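Local coordinates for Lmo2125 protein (Listeria monocytogenes serovar 1/2a, PDB 5TU0) that binds maltose and, as an extracellular solute-binding lipoprotein, probably hands it to a membrane transporter for sugar uptake, at residues Phe156-Thr161 with Asp208-Gly213; Lys316-Ala321 with Ala331-Tyr336; Met348-Thr353 with Thr385-Lys390. The protein carries 2 engineered substitutions. All blocks are in the same frame, centred on the assembly; numbering follows the deposited sequence.

All three contacts belong to one chain of the solute-binding protein fold, and they share no helix or strand. Interactions 1 and 2 are buried, whereas interaction 3 is only partly so and lies toward the surface; interactions 2 and 3 sit on opposite sides of the chain's centre. Interaction 1 sets a short strand and the loop after it against a loop tryptophan, with aromatic packing and one hydrogen bond. Interaction 2 packs two consecutive helices beside the mixed sheet through apolar carbons and a bridging water. Interaction 3, between the last two helices, is mainly polar, joining a salt bridge to a hydroxyl pair, as suits its more exposed position.

Interaction 1 of 3, residues Phe156-Thr161 with Asp208-Gly213; sequences FLAKWT and DVWPKG
Trp-210 lays its indole along the backbone of Phe-156, Leu-157 and Ala-158 and ends against Trp-160, joining the loop after helix 193-208 to an end of the mixed sheet in this solute-binding protein fold. Strand 156-157 is short and runs parallel to strand 235-238, to which the Leu-157 backbone is hydrogen-bonded.

The bond from CA to CB is directed toward segment 156-161, and from there the side chain turns with CG anti to its own carbonyl carbon (chi1 -69°), which lays the indole against that segment. On the five-membered ring CD1 comes first and meets the methyl CD2 of Leu-157 at 3.7 Å. Next to it NE1 donates to the carbonyl O of Phe-156 at 2.7 Å, a short bond that is bent, with an angle of 148° at the hydrogen. The acceptor sits at the edge of the indole, a little out of its plane, so the bond helps to fix the rotation of the ring.

Farther along, CZ2 approaches CE2 of the Phe-156 ring at 4.1 Å, while CH2 comes within 3.4 Å of the Ala-158 carbonyl O. CZ3 and CH2 together reach the benzo ring of Trp-160. The six-membered rings of Trp-160 and Trp-210 lie obliquely, their centroids 5.4 Å apart and their planes at 53°.

Trp-205 and Phe-206 of helix 193-208 complete an aromatic cluster: Trp-205 packs against Phe-156, Trp-160 and Trp-210, and Phe-206 meets Trp-210 edge-to-face. The NE1 of Trp-160 is hydrogen-bonded to Tyr-267 OH, while the Ala-158 methyl lies over one face of its indole, toward the rim. The far corner of the Trp-210 ring ends the line of contacts, CH2 lying 3.5 Å from Trp-160 CE3.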
loop_
_atom_site.group_PDB
_atom_site.type_symbol
_atom_site.label_atom_id
_atom_site.label_comp_id
_atom_site.label_asym_id
_atom_site.label_seq_id
_atom_site.Cartn_x
_atom_site.Cartn_y
_atom_site.Cartn_z
ATOM N N PHE A 156 18.922 12.050 -0.928
ATOM C CA PHE A 156 17.564 11.512 -1.058
ATOM C C PHE A 156 17.623 10.273 -1.942
ATOM O O PHE A 156 18.300 10.288 -2.980
ATOM C CB PHE A 156 16.621 12.546 -1.682
ATOM C CG PHE A 156 15.330 11.956 -2.186
ATOM C CD1 PHE A 156 14.366 11.530 -1.302
ATOM C CD2 PHE A 156 15.089 11.820 -3.550
ATOM C CE1 PHE A 156 13.175 10.967 -1.761
ATOM C CE2 PHE A 156 13.893 11.272 -4.014
ATOM C CZ PHE A 156 12.946 10.847 -3.121
ATOM N N LEU A 157 16.914 9.209 -1.541
ATOM C CA LEU A 157 16.844 7.993 -2.352
ATOM C C LEU A 157 15.420 7.501 -2.421
ATOM O O LEU A 157 14.687 7.606 -1.441
ATOM C CB LEU A 157 17.693 6.872 -1.754
ATOM C CG LEU A 157 19.196 7.115 -1.581
ATOM C CD1 LEU A 157 19.816 5.993 -0.757
ATOM C CD2 LEU A 157 19.883 7.262 -2.929
ATOM N N ALA A 158 15.043 6.963 -3.574
ATOM C CA ALA A 158 13.719 6.315 -3.761
ATOM C C ALA A 158 13.887 5.155 -4.740
ATOM O O ALA A 158 14.578 5.287 -5.752
ATOM C CB ALA A 158 12.692 7.305 -4.266
ATOM N N LYS A 159 13.253 4.020 -4.440
ATOM C CA LYS A 159 13.370 2.827 -5.279
ATOM C C LYS A 159 12.511 2.963 -6.544
ATOM O O LYS A 159 11.565 2.172 -6.785
ATOM C CB LYS A 159 12.964 1.593 -4.468
ATOM C CG LYS A 159 13.370 0.268 -5.088
ATOM C CD LYS A 159 12.634 -0.902 -4.447
ATOM C CE LYS A 159 12.978 -2.211 -5.136
ATOM N NZ LYS A 159 12.077 -3.316 -4.706
ATOM N N TRP A 160 12.855 3.932 -7.379
ATOM C CA TRP A 160 12.046 4.197 -8.548
ATOM C C TRP A 160 12.072 3.157 -9.683
ATOM O O TRP A 160 11.268 3.267 -10.607
ATOM C CB TRP A 160 12.233 5.629 -9.070
ATOM C CG TRP A 160 11.580 6.697 -8.199
ATOM C CD1 TRP A 160 10.503 6.550 -7.355
ATOM C CD2 TRP A 160 11.864 8.099 -8.226
ATOM N NE1 TRP A 160 10.156 7.757 -6.807
ATOM C CE2 TRP A 160 10.973 8.727 -7.329
ATOM C CE3 TRP A 160 12.808 8.878 -8.897
ATOM C CZ2 TRP A 160 11.006 10.103 -7.085
ATOM C CZ3 TRP A 160 12.847 10.234 -8.648
ATOM C CH2 TRP A 160 11.949 10.836 -7.754
ATOM N N THR A 161 12.932 2.141 -9.597
ATOM C CA THR A 161 12.893 1.045 -10.576
ATOM C C THR A 161 11.669 0.164 -10.304
ATOM O O THR A 161 11.242 -0.592 -11.169
ATOM C CB THR A 161 14.141 0.150 -10.546
ATOM O OG1 THR A 161 14.404 -0.278 -9.202
ATOM C CG2 THR A 161 15.345 0.907 -11.073
ATOM N N ASP A 208 21.702 11.812 -13.285
ATOM C CA ASP A 208 22.526 12.939 -12.806
ATOM C C ASP A 208 22.913 12.952 -11.340
ATOM O O ASP A 208 23.838 13.670 -10.968
ATOM C CB ASP A 208 21.798 14.266 -13.052
ATOM C CG ASP A 208 21.428 14.483 -14.499
ATOM O OD1 ASP A 208 21.953 13.797 -15.380
ATOM O OD2 ASP A 208 20.597 15.366 -14.748
ATOM N N VAL A 209 22.231 12.196 -10.504
ATOM C CA VAL A 209 22.456 12.297 -9.064
ATOM C C VAL A 209 22.852 10.989 -8.398
ATOM O O VAL A 209 23.818 10.914 -7.669
ATOM C CB VAL A 209 21.129 12.741 -8.385
ATOM C CG1 VAL A 209 21.227 12.741 -6.862
ATOM C CG2 VAL A 209 20.678 14.093 -8.901
ATOM N N TRP A 210 22.088 9.941 -8.658
ATOM C CA TRP A 210 22.277 8.714 -7.916
ATOM C C TRP A 210 23.426 7.762 -8.272
ATOM O O TRP A 210 23.865 7.691 -9.425
ATOM C CB TRP A 210 20.974 7.904 -7.927
ATOM C CG TRP A 210 19.877 8.489 -7.147
ATOM C CD1 TRP A 210 19.976 9.277 -6.023
ATOM C CD2 TRP A 210 18.480 8.214 -7.317
ATOM N NE1 TRP A 210 18.717 9.565 -5.538
ATOM C CE2 TRP A 210 17.787 8.926 -6.313
ATOM C CE3 TRP A 210 17.746 7.474 -8.252
ATOM C CZ2 TRP A 210 16.398 8.899 -6.204
ATOM C CZ3 TRP A 210 16.340 7.452 -8.138
ATOM C CH2 TRP A 210 15.697 8.163 -7.126
ATOM N N PRO A 211 23.895 7.008 -7.260
ATOM C CA PRO A 211 24.848 5.938 -7.481
ATOM C C PRO A 211 24.242 4.919 -8.452
ATOM O O PRO A 211 22.997 4.732 -8.473
ATOM C CB PRO A 211 25.005 5.303 -6.095
ATOM C CG PRO A 211 24.648 6.357 -5.137
ATOM C CD PRO A 211 23.624 7.210 -5.826
ATOM N N LYS A 212 25.109 4.285 -9.236
ATOM C CA LYS A 212 24.715 3.290 -10.238
ATOM C C LYS A 212 23.853 2.189 -9.671
ATOM O O LYS A 212 22.921 1.723 -10.331
ATOM C CB LYS A 212 25.952 2.669 -10.894
ATOM C CG LYS A 212 25.662 1.807 -12.108
ATOM C CD LYS A 212 24.948 2.623 -13.165
ATOM C CE LYS A 212 24.928 1.931 -14.502
ATOM N NZ LYS A 212 24.225 2.777 -15.501
ATOM N N GLY A 213 24.140 1.791 -8.440
ATOM C CA GLY A 213 23.352 0.755 -7.771
ATOM C C GLY A 213 21.851 1.012 -7.705
ATOM O O GLY A 213 21.080 0.072 -7.572
#

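Interaction 2 of 3, residues Lys316-Ala321 with Ala331-Tyr336; sequences KARDTA and AVIEQY
The guanidinium of Arg-318 and the ring of Tyr-336 stand nearly perpendicular, their planes 85° apart, and meet obliquely where NH1 comes 3.9 Å from CD2 of the tyrosine. A water lies at the guanidinium edge, in its plane, accepting from NH1 at 3.0 Å and donating to the carbonyl O of Ile-333 at 2.7 Å.

Closer to the backbone, the aliphatic part of Arg-318 slides past Ile-333 in the opposite direction. CG of the arginine lies 3.8 Å from Ile-333 CD1, and that methyl also rests 3.6 Å from the Arg-318 carbonyl O. With CG anti to the backbone N (chi1 -165°), the arginine reaches across from helix 315-323 to helix 327-336, and a bend at chi3 helps to bring NH1 to the water and near Tyr-336 CD2.

The other guanidinium nitrogens are taken up elsewhere: NE by the carbonyl of Pro-312, NH2 by that of Ala-313 and by a salt bridge to Asp-96. The other carboxylate oxygen of Asp-96 is hydrogen-bonded to Tyr-336 OH, so one aspartate links both helices. With no direct hydrogen bond between the segments, their polar connection passes through the water, which gives the Ile-333 carbonyl a donor and takes one N-H of Arg-318 NH1.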
loop_
_atom_site.group_PDB
_atom_site.type_symbol
_atom_site.label_atom_id
_atom_site.label_comp_id
_atom_site.label_asym_id
_atom_site.label_seq_id
_atom_site.Cartn_x
_atom_site.Cartn_y
_atom_site.Cartn_z
ATOM N N LYS A 316 -13.592 7.976 12.481
ATOM C CA LYS A 316 -13.643 8.442 13.867
ATOM C C LYS A 316 -12.379 7.948 14.582
ATOM O O LYS A 316 -11.749 8.687 15.342
ATOM C CB LYS A 316 -14.892 7.925 14.611
ATOM C CG LYS A 316 -16.264 8.067 13.933
ATOM C CD LYS A 316 -16.753 9.490 13.715
ATOM C CE LYS A 316 -16.335 10.103 12.380
ATOM N NZ LYS A 316 -17.004 9.473 11.193
ATOM N N ALA A 317 -12.027 6.681 14.342
ATOM C CA ALA A 317 -10.827 6.071 14.928
ATOM C C ALA A 317 -9.556 6.671 14.338
ATOM O O ALA A 317 -8.552 6.795 15.027
ATOM C CB ALA A 317 -10.828 4.566 14.721
ATOM N N ARG A 318 -9.595 7.033 13.054
ATOM C CA ARG A 318 -8.413 7.629 12.416
ATOM C C ARG A 318 -8.098 9.015 13.011
ATOM O O ARG A 318 -6.926 9.364 13.181
ATOM C CB ARG A 318 -8.591 7.715 10.904
ATOM C CG ARG A 318 -7.296 7.987 10.162
ATOM C CD ARG A 318 -7.541 8.142 8.670
ATOM N NE ARG A 318 -8.335 7.052 8.090
ATOM C CZ ARG A 318 -8.720 7.008 6.814
ATOM N NH1 ARG A 318 -8.374 7.975 5.974
ATOM N NH2 ARG A 318 -9.471 5.997 6.386
ATOM N N ASP A 319 -9.137 9.797 13.319
ATOM C CA ASP A 319 -8.960 11.104 13.985
ATOM C C ASP A 319 -8.333 10.917 15.366
ATOM O O ASP A 319 -7.424 11.660 15.740
ATOM C CB ASP A 319 -10.288 11.857 14.135
ATOM C CG ASP A 319 -10.801 12.431 12.819
ATOM O OD1 ASP A 319 -10.052 12.436 11.813
ATOM O OD2 ASP A 319 -11.959 12.903 12.794
ATOM N N THR A 320 -8.819 9.928 16.121
ATOM C CA THR A 320 -8.257 9.636 17.425
ATOM C C THR A 320 -6.765 9.265 17.281
ATOM O O THR A 320 -5.934 9.671 18.094
ATOM C CB THR A 320 -9.004 8.489 18.130
ATOM O OG1 THR A 320 -10.381 8.847 18.318
ATOM C CG2 THR A 320 -8.376 8.184 19.495
ATOM N N ALA A 321 -6.431 8.493 16.251
ATOM C CA ALA A 321 -5.030 8.090 16.044
ATOM C C ALA A 321 -4.169 9.302 15.748
ATOM O O ALA A 321 -3.077 9.425 16.297
ATOM C CB ALA A 321 -4.916 7.062 14.936
ATOM N N ALA A 331 1.987 11.115 9.095
ATOM C CA ALA A 331 2.439 11.063 7.692
ATOM C C ALA A 331 1.537 10.183 6.835
ATOM O O ALA A 331 1.145 10.570 5.742
ATOM C CB ALA A 331 3.868 10.572 7.608
ATOM N N VAL A 332 1.223 8.992 7.330
ATOM C CA VAL A 332 0.324 8.079 6.621
ATOM C C VAL A 332 -1.052 8.693 6.420
ATOM O O VAL A 332 -1.580 8.660 5.319
ATOM C CB VAL A 332 0.173 6.723 7.356
ATOM C CG1 VAL A 332 -0.979 5.887 6.763
ATOM C CG2 VAL A 332 1.478 5.962 7.286
ATOM N N ILE A 333 -1.622 9.277 7.470
ATOM C CA ILE A 333 -2.953 9.894 7.359
ATOM C C ILE A 333 -2.969 11.032 6.329
ATOM O O ILE A 333 -3.894 11.134 5.506
ATOM C CB ILE A 333 -3.446 10.400 8.736
ATOM C CG1 ILE A 333 -3.724 9.201 9.662
ATOM C CG2 ILE A 333 -4.697 11.253 8.579
ATOM C CD1 ILE A 333 -3.988 9.571 11.114
ATOM N N GLU A 334 -1.939 11.880 6.393
ATOM C CA GLU A 334 -1.829 13.027 5.501
ATOM C C GLU A 334 -1.596 12.592 4.070
ATOM O O GLU A 334 -2.268 13.069 3.160
ATOM C CB GLU A 334 -0.685 13.944 5.957
ATOM C CG GLU A 334 -0.528 15.234 5.168
ATOM C CD GLU A 334 -1.752 16.134 5.238
ATOM O OE1 GLU A 334 -2.439 16.155 6.288
ATOM O OE2 GLU A 334 -2.008 16.837 4.233
ATOM N N GLN A 335 -0.664 11.673 3.871
ATOM C CA GLN A 335 -0.347 11.217 2.518
ATOM C C GLN A 335 -1.511 10.432 1.895
ATOM O O GLN A 335 -1.769 10.526 0.696
ATOM C CB GLN A 335 0.928 10.378 2.502
ATOM C CG GLN A 335 1.429 10.095 1.104
ATOM C CD GLN A 335 1.810 11.366 0.368
ATOM O OE1 GLN A 335 2.452 12.253 0.925
ATOM N NE2 GLN A 335 1.413 11.456 -0.886
ATOM N N TYR A 336 -2.241 9.694 2.721
ATOM C CA TYR A 336 -3.359 8.886 2.215
ATOM C C TYR A 336 -4.409 9.751 1.502
ATOM O O TYR A 336 -5.082 9.282 0.582
ATOM C CB TYR A 336 -3.978 8.069 3.359
ATOM C CG TYR A 336 -4.820 6.917 2.902
ATOM C CD1 TYR A 336 -4.228 5.713 2.510
ATOM C CD2 TYR A 336 -6.199 7.009 2.882
ATOM C CE1 TYR A 336 -5.001 4.637 2.112
ATOM C CE2 TYR A 336 -6.975 5.943 2.486
ATOM C CZ TYR A 336 -6.371 4.769 2.095
ATOM O OH TYR A 336 -7.169 3.729 1.696
HETATM O O HOH W 1 -6.458 10.237 5.668
#

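Interaction 3 of 3, residues Met348-Thr353 with Thr385-Lys390; sequences MSEVWT and TQKYTK
A salt bridge beside a pair of hydrogen-bonded hydroxyls joins the early part of helix 348-363 to the end of helix 369-387, the last two helices of this solute-binding protein. They form a helical hairpin, and the contact ties its two open ends together near the protein surface: Glu-350 pairs with Lys-387, and Ser-349 with Tyr-388, the residue at which the chain leaves the final helix.

Lys-387 stretches out fully beyond CG, so that its NZ arrives at Glu-350 OE1 at 2.9 Å. The ammonium uses the syn side of this oxygen, 32° out of the carboxylate plane. On its way the lysine chain also runs along the carboxylate, its CD lying 3.7 Å from Glu-350 OE2. A bend at chi2 (-52°) helps to bring the glutamate's carboxylate alongside the lysine chain; its side chain also rests on Asn-383 and Val-384 of helix 369-387, and the residue is buried although its partner lysine is exposed.

Tyr-388 comes at Glu-350 from the opposite direction and offers the edge of its ring: CE2 lies 3.8 Å from Glu-350 CG. Ring and carboxylate planes stand 58° apart. Pro-346 packs against the tyrosine as well. At the end of the ring the phenol reaches Ser-349, whose OG is within hydrogen-bonding distance of both the Pro-346 carbonyl and Glu-350 OE2, although its single proton cannot serve both at once. The salt bridge and the hydroxyl pair thus lie side by side, and in the latter Tyr-388 OH donates to Ser-349 OG at 2.8 Å.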
loop_
_atom_site.group_PDB
_atom_site.type_symbol
_atom_site.label_atom_id
_atom_site.label_comp_id
_atom_site.label_asym_id
_atom_site.label_seq_id
_atom_site.Cartn_x
_atom_site.Cartn_y
_atom_site.Cartn_z
ATOM N N MET A 348 -4.842 -6.055 -13.886
ATOM C CA MET A 348 -3.740 -5.391 -13.170
ATOM C C MET A 348 -2.507 -6.306 -13.150
ATOM O O MET A 348 -1.370 -5.838 -13.118
ATOM C CB MET A 348 -4.160 -5.028 -11.735
ATOM C CG MET A 348 -3.120 -4.227 -10.964
ATOM S SD MET A 348 -2.800 -2.612 -11.699
ATOM C CE MET A 348 -1.193 -2.229 -10.957
ATOM N N SER A 349 -2.737 -7.612 -13.199
ATOM C CA SER A 349 -1.628 -8.557 -13.217
ATOM C C SER A 349 -0.676 -8.323 -14.393
ATOM O O SER A 349 0.493 -8.612 -14.268
ATOM C CB SER A 349 -2.134 -10.008 -13.242
ATOM O OG SER A 349 -2.782 -10.287 -14.463
ATOM N N GLU A 350 -1.162 -7.763 -15.509
ATOM C CA GLU A 350 -0.337 -7.546 -16.701
ATOM C C GLU A 350 0.460 -6.245 -16.624
ATOM O O GLU A 350 1.424 -6.065 -17.339
ATOM C CB GLU A 350 -1.215 -7.576 -17.956
ATOM C CG GLU A 350 -2.077 -8.838 -18.025
ATOM C CD GLU A 350 -1.260 -10.105 -17.860
ATOM O OE1 GLU A 350 -0.203 -10.235 -18.524
ATOM O OE2 GLU A 350 -1.664 -10.958 -17.047
ATOM N N VAL A 351 0.071 -5.350 -15.733
ATOM C CA VAL A 351 0.777 -4.083 -15.592
ATOM C C VAL A 351 2.210 -4.236 -15.056
ATOM O O VAL A 351 3.118 -3.566 -15.537
ATOM C CB VAL A 351 -0.039 -3.114 -14.716
ATOM C CG1 VAL A 351 0.726 -1.819 -14.431
ATOM C CG2 VAL A 351 -1.362 -2.798 -15.402
ATOM N N TRP A 352 2.404 -5.139 -14.096
ATOM C CA TRP A 352 3.719 -5.296 -13.407
ATOM C C TRP A 352 4.953 -5.542 -14.272
ATOM O O TRP A 352 5.911 -4.770 -14.200
ATOM C CB TRP A 352 3.605 -6.341 -12.287
ATOM C CG TRP A 352 2.554 -5.955 -11.302
ATOM C CD1 TRP A 352 1.344 -6.558 -11.117
ATOM C CD2 TRP A 352 2.587 -4.832 -10.408
ATOM N NE1 TRP A 352 0.636 -5.895 -10.145
ATOM C CE2 TRP A 352 1.372 -4.831 -9.697
ATOM C CE3 TRP A 352 3.543 -3.834 -10.125
ATOM C CZ2 TRP A 352 1.076 -3.879 -8.724
ATOM C CZ3 TRP A 352 3.250 -2.880 -9.158
ATOM C CH2 TRP A 352 2.023 -2.912 -8.467
ATOM N N THR A 353 4.942 -6.573 -15.112
ATOM C CA THR A 353 6.099 -6.847 -15.969
ATOM C C THR A 353 6.335 -5.735 -16.986
ATOM O O THR A 353 7.486 -5.332 -17.222
ATOM C CB THR A 353 5.984 -8.218 -16.667
ATOM O OG1 THR A 353 4.730 -8.311 -17.353
ATOM C CG2 THR A 353 6.049 -9.320 -15.633
ATOM N N THR A 385 -5.235 -8.146 -24.074
ATOM C CA THR A 385 -6.014 -8.671 -25.188
ATOM C C THR A 385 -5.940 -10.190 -25.300
ATOM O O THR A 385 -6.968 -10.855 -25.521
ATOM C CB THR A 385 -5.534 -8.057 -26.512
ATOM O OG1 THR A 385 -5.752 -6.640 -26.471
ATOM C CG2 THR A 385 -6.271 -8.655 -27.716
ATOM N N GLN A 386 -4.733 -10.725 -25.135
ATOM C CA GLN A 386 -4.476 -12.172 -25.233
ATOM C C GLN A 386 -5.004 -13.016 -24.087
ATOM O O GLN A 386 -5.493 -14.125 -24.293
ATOM C CB GLN A 386 -2.967 -12.419 -25.295
ATOM C CG GLN A 386 -2.294 -11.841 -26.523
ATOM C CD GLN A 386 -2.524 -12.663 -27.756
ATOM O OE1 GLN A 386 -2.992 -12.153 -28.781
ATOM N NE2 GLN A 386 -2.211 -13.954 -27.668
ATOM N N LYS A 387 -4.898 -12.506 -22.875
ATOM C CA LYS A 387 -5.239 -13.306 -21.699
ATOM C C LYS A 387 -6.597 -13.068 -21.084
ATOM O O LYS A 387 -7.038 -13.878 -20.278
ATOM C CB LYS A 387 -4.167 -13.084 -20.641
ATOM C CG LYS A 387 -2.773 -13.439 -21.132
ATOM C CD LYS A 387 -1.740 -13.048 -20.098
ATOM C CE LYS A 387 -0.344 -13.279 -20.629
ATOM N NZ LYS A 387 0.659 -12.807 -19.644
ATOM N N TYR A 388 -7.266 -11.981 -21.462
ATOM C CA TYR A 388 -8.551 -11.646 -20.870
ATOM C C TYR A 388 -9.668 -11.380 -21.883
ATOM O O TYR A 388 -9.428 -10.919 -23.009
ATOM C CB TYR A 388 -8.383 -10.444 -19.945
ATOM C CG TYR A 388 -7.512 -10.699 -18.737
ATOM C CD1 TYR A 388 -8.053 -11.252 -17.585
ATOM C CD2 TYR A 388 -6.150 -10.368 -18.729
ATOM C CE1 TYR A 388 -7.273 -11.489 -16.468
ATOM C CE2 TYR A 388 -5.366 -10.590 -17.596
ATOM C CZ TYR A 388 -5.946 -11.147 -16.468
ATOM O OH TYR A 388 -5.218 -11.401 -15.328
ATOM N N THR A 389 -10.890 -11.675 -21.449
ATOM C CA THR A 389 -12.093 -11.490 -22.255
ATOM C C THR A 389 -12.413 -10.010 -22.403
ATOM O O THR A 389 -12.361 -9.256 -21.426
ATOM C CB THR A 389 -13.323 -12.170 -21.600
ATOM O OG1 THR A 389 -13.037 -13.550 -21.345
ATOM C CG2 THR A 389 -14.568 -12.060 -22.497
ATOM N N LYS A 390 -12.754 -9.609 -23.625
ATOM C CA LYS A 390 -13.114 -8.224 -23.921
ATOM C C LYS A 390 -14.397 -7.853 -23.166
ATOM O O LYS A 390 -14.359 -7.107 -22.191
ATOM C CB LYS A 390 -13.303 -8.036 -25.440
ATOM C CG LYS A 390 -13.634 -6.616 -25.896
ATOM C CD LYS A 390 -12.500 -5.631 -25.627
ATOM C CE LYS A 390 -12.885 -4.212 -26.023
ATOM N NZ LYS A 390 -13.247 -4.105 -27.465
ATOM O OXT LYS A 390 -15.495 -8.301 -23.496
#